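Diguanylate cyclase (Marinobacter aquaeolei VT8, PDB 3IGN) probably makes cyclic di-GMP from two molecules of GTP through this GGDEF domain, which here holds c-di-GMP bound. Local coordinates at residues 11-25 with 82-94. Residues are numbered along the deposited sequence; the frame is centred on the assembly and turned at random.
Sequences DRLTGLLNRGTWENL and SAGRYGGEEFGII
Trp22, on the first turn of helix 19-25, drops its indole into a hollow made by the absence of side chains at Gly84 and Gly92 on neighbouring antiparallel strands. With CG anti to the backbone N (chi1 -174°), the ring stands down from the helix. Gly84 CA lies over the face of its five-membered ring in a CH-pi contact, 4.1 Å from the centroid. The glycines let both backbones come this close, Trp22 CZ2 lying 3.3 Å from Gly92 C. In the ring plane, NE1 donates to Ser82 O at 3.0 Å, while Ile94 N reaches that oxygen from the opposite face of the carbonyl. Ile94 and Leu25 close one end of the hollow, Ile94 CD1 meeting Leu25 CB. On the sheet's other face, Leu16 CD1 abuts the edge of the Phe91 ring at 3.6 Å.

Arg19's extended chain lies along Tyr86, its guanidinium at 90° to the ring; Glu23 OE2 sits at the ring edge, a water joins it to Arg19 NH2 and Tyr86 OH, and Glu23 OE1 bonds Tyr144.

Leu17 O accepts from Arg85 N, placing 17-18 as the sheet's parallel, weakly bonded outermost strand; Leu17 N bonds Ala83 O only weakly, and a water bridges them. Beyond Leu17, Arg85 runs extended beneath the 11-14 turn. Its NH1 meets Asp11 OD1 on the syn side at 3.2 Å, a salt bridge, while NE and NH2 grip Gly88 O side-on, and Leu13 CD2 covers one guanidinium face. With an alanine at Arg85, Asp11 would probably lose its countercharge and Gly88 O both donors from that side chain. Thus the buried indole has its N-H satisfied, and a charged clasp ties the N-terminal loop to the hairpin carrying GGEEF, this protein's version of the GGDEF motif.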
loop_
_atom_site.group_PDB
_atom_site.type_symbol
_atom_site.label_atom_id
_atom_site.label_comp_id
_atom_site.label_asym_id
_atom_site.label_seq_id
_atom_site.Cartn_x
_atom_site.Cartn_y
_atom_site.Cartn_z
ATOM N N ASP A 11 12.346 -5.937 2.908
ATOM C CA ASP A 11 12.479 -6.084 1.464
ATOM C C ASP A 11 13.718 -5.288 1.067
ATOM O O ASP A 11 13.856 -4.122 1.434
ATOM C CB ASP A 11 11.246 -5.519 0.748
ATOM C CG ASP A 11 11.425 -5.447 -0.756
ATOM O OD1 ASP A 11 11.657 -6.501 -1.378
ATOM O OD2 ASP A 11 11.332 -4.334 -1.315
ATOM N N ARG A 12 14.616 -5.920 0.320
ATOM C CA ARG A 12 15.854 -5.275 -0.105
ATOM C C ARG A 12 15.692 -3.982 -0.902
ATOM O O ARG A 12 16.212 -2.937 -0.511
ATOM C CB ARG A 12 16.698 -6.254 -0.922
ATOM C CG ARG A 12 17.197 -7.465 -0.154
ATOM C CD ARG A 12 18.029 -8.350 -1.072
ATOM N NE ARG A 12 17.263 -8.773 -2.242
ATOM C CZ ARG A 12 16.591 -9.916 -2.331
ATOM N NH1 ARG A 12 16.592 -10.771 -1.316
ATOM N NH2 ARG A 12 15.907 -10.201 -3.431
ATOM N N LEU A 13 14.978 -4.056 -2.020
ATOM C CA LEU A 13 14.771 -2.908 -2.900
ATOM C C LEU A 13 14.135 -1.665 -2.286
ATOM O O LEU A 13 14.574 -0.546 -2.551
ATOM C CB LEU A 13 13.937 -3.328 -4.119
ATOM C CG LEU A 13 13.488 -2.213 -5.074
ATOM C CD1 LEU A 13 14.702 -1.587 -5.750
ATOM C CD2 LEU A 13 12.539 -2.781 -6.121
ATOM N N THR A 14 13.106 -1.861 -1.468
ATOM C CA THR A 14 12.391 -0.740 -0.869
ATOM C C THR A 14 12.732 -0.396 0.578
ATOM O O THR A 14 12.561 0.746 0.998
ATOM C CB THR A 14 10.879 -0.979 -0.936
ATOM O OG1 THR A 14 10.539 -2.093 -0.101
ATOM C CG2 THR A 14 10.452 -1.277 -2.366
ATOM N N GLY A 15 13.205 -1.373 1.341
ATOM C CA GLY A 15 13.529 -1.114 2.734
ATOM C C GLY A 15 12.324 -1.304 3.642
ATOM O O GLY A 15 12.438 -1.247 4.869
ATOM N N LEU A 16 11.164 -1.527 3.034
ATOM C CA LEU A 16 9.927 -1.736 3.782
ATOM C C LEU A 16 9.911 -3.159 4.317
ATOM O O LEU A 16 10.784 -3.963 3.983
ATOM C CB LEU A 16 8.719 -1.539 2.863
ATOM C CG LEU A 16 8.602 -0.215 2.113
ATOM C CD1 LEU A 16 7.403 -0.268 1.180
ATOM C CD2 LEU A 16 8.466 0.930 3.105
ATOM N N LEU A 17 8.919 -3.477 5.144
ATOM C CA LEU A 17 8.796 -4.825 5.676
ATOM C C LEU A 17 8.511 -5.749 4.499
ATOM O O LEU A 17 7.924 -5.317 3.510
ATOM C CB LEU A 17 7.632 -4.904 6.673
ATOM C CG LEU A 17 7.860 -4.268 8.044
ATOM C CD1 LEU A 17 6.558 -4.240 8.820
ATOM C CD2 LEU A 17 8.919 -5.060 8.792
ATOM N N ASN A 18 8.937 -7.005 4.582
ATOM C CA ASN A 18 8.657 -7.932 3.495
ATOM C C ASN A 18 7.280 -8.537 3.744
ATOM O O ASN A 18 6.724 -8.399 4.834
ATOM C CB ASN A 18 9.721 -9.037 3.396
ATOM C CG ASN A 18 9.951 -9.755 4.707
ATOM O OD1 ASN A 18 9.010 -10.043 5.447
ATOM N ND2 ASN A 18 11.213 -10.073 4.993
ATOM N N ARG A 19 6.725 -9.190 2.731
ATOM C CA ARG A 19 5.396 -9.785 2.843
ATOM C C ARG A 19 5.176 -10.626 4.098
ATOM O O ARG A 19 4.224 -10.399 4.849
ATOM C CB ARG A 19 5.100 -10.635 1.609
ATOM C CG ARG A 19 3.730 -11.281 1.628
ATOM C CD ARG A 19 3.492 -12.084 0.366
ATOM N NE ARG A 19 2.237 -12.828 0.418
ATOM C CZ ARG A 19 2.135 -14.124 0.147
ATOM N NH1 ARG A 19 3.215 -14.815 -0.192
ATOM N NH2 ARG A 19 0.957 -14.730 0.210
ATOM N N GLY A 20 6.048 -11.601 4.319
ATOM C CA GLY A 20 5.911 -12.462 5.480
ATOM C C GLY A 20 5.807 -11.727 6.803
ATOM O O GLY A 20 4.922 -12.007 7.613
ATOM N N THR A 21 6.717 -10.788 7.031
ATOM C CA THR A 21 6.713 -10.025 8.271
ATOM C C THR A 21 5.506 -9.099 8.352
ATOM O O THR A 21 4.864 -8.993 9.396
ATOM C CB THR A 21 7.979 -9.169 8.409
ATOM O OG1 THR A 21 9.134 -9.998 8.246
ATOM C CG2 THR A 21 8.026 -8.517 9.782
ATOM N N TRP A 22 5.203 -8.423 7.251
ATOM C CA TRP A 22 4.075 -7.506 7.246
ATOM C C TRP A 22 2.793 -8.269 7.561
ATOM O O TRP A 22 1.992 -7.804 8.365
ATOM C CB TRP A 22 3.950 -6.803 5.897
ATOM C CG TRP A 22 2.891 -5.742 5.865
ATOM C CD1 TRP A 22 2.937 -4.508 6.456
ATOM C CD2 TRP A 22 1.621 -5.829 5.212
ATOM N NE1 TRP A 22 1.768 -3.821 6.207
ATOM C CE2 TRP A 22 0.942 -4.610 5.447
ATOM C CE3 TRP A 22 0.986 -6.820 4.449
ATOM C CZ2 TRP A 22 -0.340 -4.356 4.947
ATOM C CZ3 TRP A 22 -0.294 -6.566 3.949
ATOM C CH2 TRP A 22 -0.941 -5.342 4.201
ATOM N N GLU A 23 2.608 -9.444 6.958
ATOM C CA GLU A 23 1.406 -10.235 7.217
ATOM C C GLU A 23 1.310 -10.649 8.681
ATOM O O GLU A 23 0.215 -10.716 9.246
ATOM C CB GLU A 23 1.358 -11.481 6.321
ATOM C CG GLU A 23 0.742 -11.211 4.946
ATOM C CD GLU A 23 0.501 -12.475 4.134
ATOM O OE1 GLU A 23 0.371 -13.562 4.732
ATOM O OE2 GLU A 23 0.425 -12.374 2.891
ATOM N N ASN A 24 2.449 -10.944 9.300
ATOM C CA ASN A 24 2.439 -11.322 10.706
ATOM C C ASN A 24 1.916 -10.145 11.533
ATOM O O ASN A 24 1.214 -10.341 12.528
ATOM C CB ASN A 24 3.847 -11.714 11.170
ATOM C CG ASN A 24 3.901 -12.046 12.650
ATOM O OD1 ASN A 24 4.276 -11.209 13.471
ATOM N ND2 ASN A 24 3.505 -13.266 12.999
ATOM N N LEU A 25 2.258 -8.927 11.110
ATOM C CA LEU A 25 1.810 -7.705 11.791
ATOM C C LEU A 25 0.319 -7.474 11.545
ATOM O O LEU A 25 -0.410 -7.025 12.439
ATOM C CB LEU A 25 2.618 -6.498 11.308
ATOM C CG LEU A 25 3.774 -6.013 12.201
ATOM C CD1 LEU A 25 4.491 -7.182 12.830
ATOM C CD2 LEU A 25 4.729 -5.155 11.389
ATOM N N SER A 82 2.245 0.789 9.697
ATOM C CA SER A 82 3.207 -0.198 9.223
ATOM C C SER A 82 3.057 -0.494 7.741
ATOM O O SER A 82 2.052 -1.053 7.311
ATOM C CB SER A 82 3.065 -1.490 10.031
ATOM O OG SER A 82 3.334 -1.249 11.408
ATOM N N ALA A 83 4.067 -0.116 6.961
ATOM C CA ALA A 83 4.036 -0.346 5.518
ATOM C C ALA A 83 4.861 -1.560 5.116
ATOM O O ALA A 83 5.892 -1.861 5.724
ATOM C CB ALA A 83 4.540 0.885 4.791
ATOM N N GLY A 84 4.407 -2.261 4.083
ATOM C CA GLY A 84 5.139 -3.423 3.630
ATOM C C GLY A 84 5.036 -3.575 2.130
ATOM O O GLY A 84 4.113 -3.051 1.506
ATOM N N ARG A 85 6.004 -4.260 1.535
ATOM C CA ARG A 85 5.945 -4.492 0.101
ATOM C C ARG A 85 5.343 -5.876 0.006
ATOM O O ARG A 85 5.984 -6.881 0.318
ATOM C CB ARG A 85 7.326 -4.488 -0.543
ATOM C CG ARG A 85 7.237 -4.556 -2.052
ATOM C CD ARG A 85 8.547 -5.002 -2.647
ATOM N NE ARG A 85 8.524 -4.963 -4.105
ATOM C CZ ARG A 85 9.520 -5.391 -4.870
ATOM N NH1 ARG A 85 10.614 -5.893 -4.311
ATOM N NH2 ARG A 85 9.432 -5.306 -6.191
ATOM N N TYR A 86 4.094 -5.923 -0.422
ATOM C CA TYR A 86 3.374 -7.172 -0.506
ATOM C C TYR A 86 3.775 -8.041 -1.701
ATOM O O TYR A 86 3.923 -9.247 -1.575
ATOM C CB TYR A 86 1.888 -6.852 -0.533
ATOM C CG TYR A 86 1.035 -8.068 -0.521
ATOM C CD1 TYR A 86 0.882 -8.832 0.633
ATOM C CD2 TYR A 86 0.387 -8.472 -1.672
ATOM C CE1 TYR A 86 0.093 -9.978 0.623
ATOM C CE2 TYR A 86 -0.396 -9.610 -1.691
ATOM C CZ TYR A 86 -0.540 -10.355 -0.545
ATOM O OH TYR A 86 -1.328 -11.477 -0.582
ATOM N N GLY A 87 3.944 -7.422 -2.861
ATOM C CA GLY A 87 4.334 -8.165 -4.045
ATOM C C GLY A 87 5.217 -7.314 -4.921
ATOM O O GLY A 87 5.866 -6.396 -4.448
ATOM N N GLY A 88 5.256 -7.633 -6.207
ATOM C CA GLY A 88 6.070 -6.882 -7.150
ATOM C C GLY A 88 5.813 -5.391 -7.137
ATOM O O GLY A 88 6.701 -4.620 -6.805
ATOM N N GLU A 89 4.622 -4.965 -7.522
ATOM C CA GLU A 89 4.332 -3.540 -7.492
ATOM C C GLU A 89 3.194 -3.248 -6.524
ATOM O O GLU A 89 2.566 -2.197 -6.600
ATOM C CB GLU A 89 3.965 -3.023 -8.876
ATOM C CG GLU A 89 2.534 -3.286 -9.302
ATOM C CD GLU A 89 2.377 -4.551 -10.074
ATOM O OE1 GLU A 89 3.198 -5.466 -9.897
ATOM O OE2 GLU A 89 1.419 -4.644 -10.861
ATOM N N GLU A 90 2.951 -4.179 -5.605
ATOM C CA GLU A 90 1.890 -4.043 -4.598
ATOM C C GLU A 90 2.436 -3.715 -3.209
ATOM O O GLU A 90 3.414 -4.301 -2.760
ATOM C CB GLU A 90 1.073 -5.336 -4.481
ATOM C CG GLU A 90 0.302 -5.757 -5.709
ATOM C CD GLU A 90 -0.946 -6.543 -5.342
ATOM O OE1 GLU A 90 -0.918 -7.242 -4.305
ATOM O OE2 GLU A 90 -1.950 -6.469 -6.085
ATOM N N PHE A 91 1.768 -2.792 -2.521
ATOM C CA PHE A 91 2.177 -2.380 -1.180
ATOM C C PHE A 91 0.986 -2.450 -0.235
ATOM O O PHE A 91 -0.157 -2.416 -0.668
ATOM C CB PHE A 91 2.694 -0.940 -1.197
ATOM C CG PHE A 91 3.867 -0.719 -2.103
ATOM C CD1 PHE A 91 5.154 -0.633 -1.583
ATOM C CD2 PHE A 91 3.684 -0.574 -3.474
ATOM C CE1 PHE A 91 6.250 -0.400 -2.418
ATOM C CE2 PHE A 91 4.769 -0.343 -4.315
ATOM C CZ PHE A 91 6.054 -0.255 -3.786
ATOM N N GLY A 92 1.265 -2.542 1.058
ATOM C CA GLY A 92 0.193 -2.579 2.033
ATOM C C GLY A 92 0.580 -1.704 3.209
ATOM O O GLY A 92 1.760 -1.506 3.470
ATOM N N ILE A 93 -0.410 -1.157 3.905
ATOM C CA ILE A 93 -0.134 -0.340 5.083
ATOM C C ILE A 93 -1.164 -0.671 6.154
ATOM O O ILE A 93 -2.353 -0.788 5.854
ATOM C CB ILE A 93 -0.263 1.180 4.814
ATOM C CG1 ILE A 93 0.353 1.566 3.470
ATOM C CG2 ILE A 93 0.447 1.954 5.913
ATOM C CD1 ILE A 93 0.073 3.014 3.093
ATOM N N ILE A 94 -0.702 -0.828 7.392
ATOM C CA ILE A 94 -1.601 -1.090 8.508
ATOM C C ILE A 94 -1.746 0.271 9.161
ATOM O O ILE A 94 -0.755 0.940 9.439
ATOM C CB ILE A 94 -0.993 -2.064 9.539
ATOM C CG1 ILE A 94 -0.718 -3.415 8.887
ATOM C CG2 ILE A 94 -1.955 -2.249 10.725
ATOM C CD1 ILE A 94 0.057 -4.393 9.778
HETATM O O HOH W 1 8.202 -0.955 6.587
HETATM O O HOH W 2 -1.584 -13.286 1.215
HETATM O O HOH W 3 7.992 -9.074 0.220
#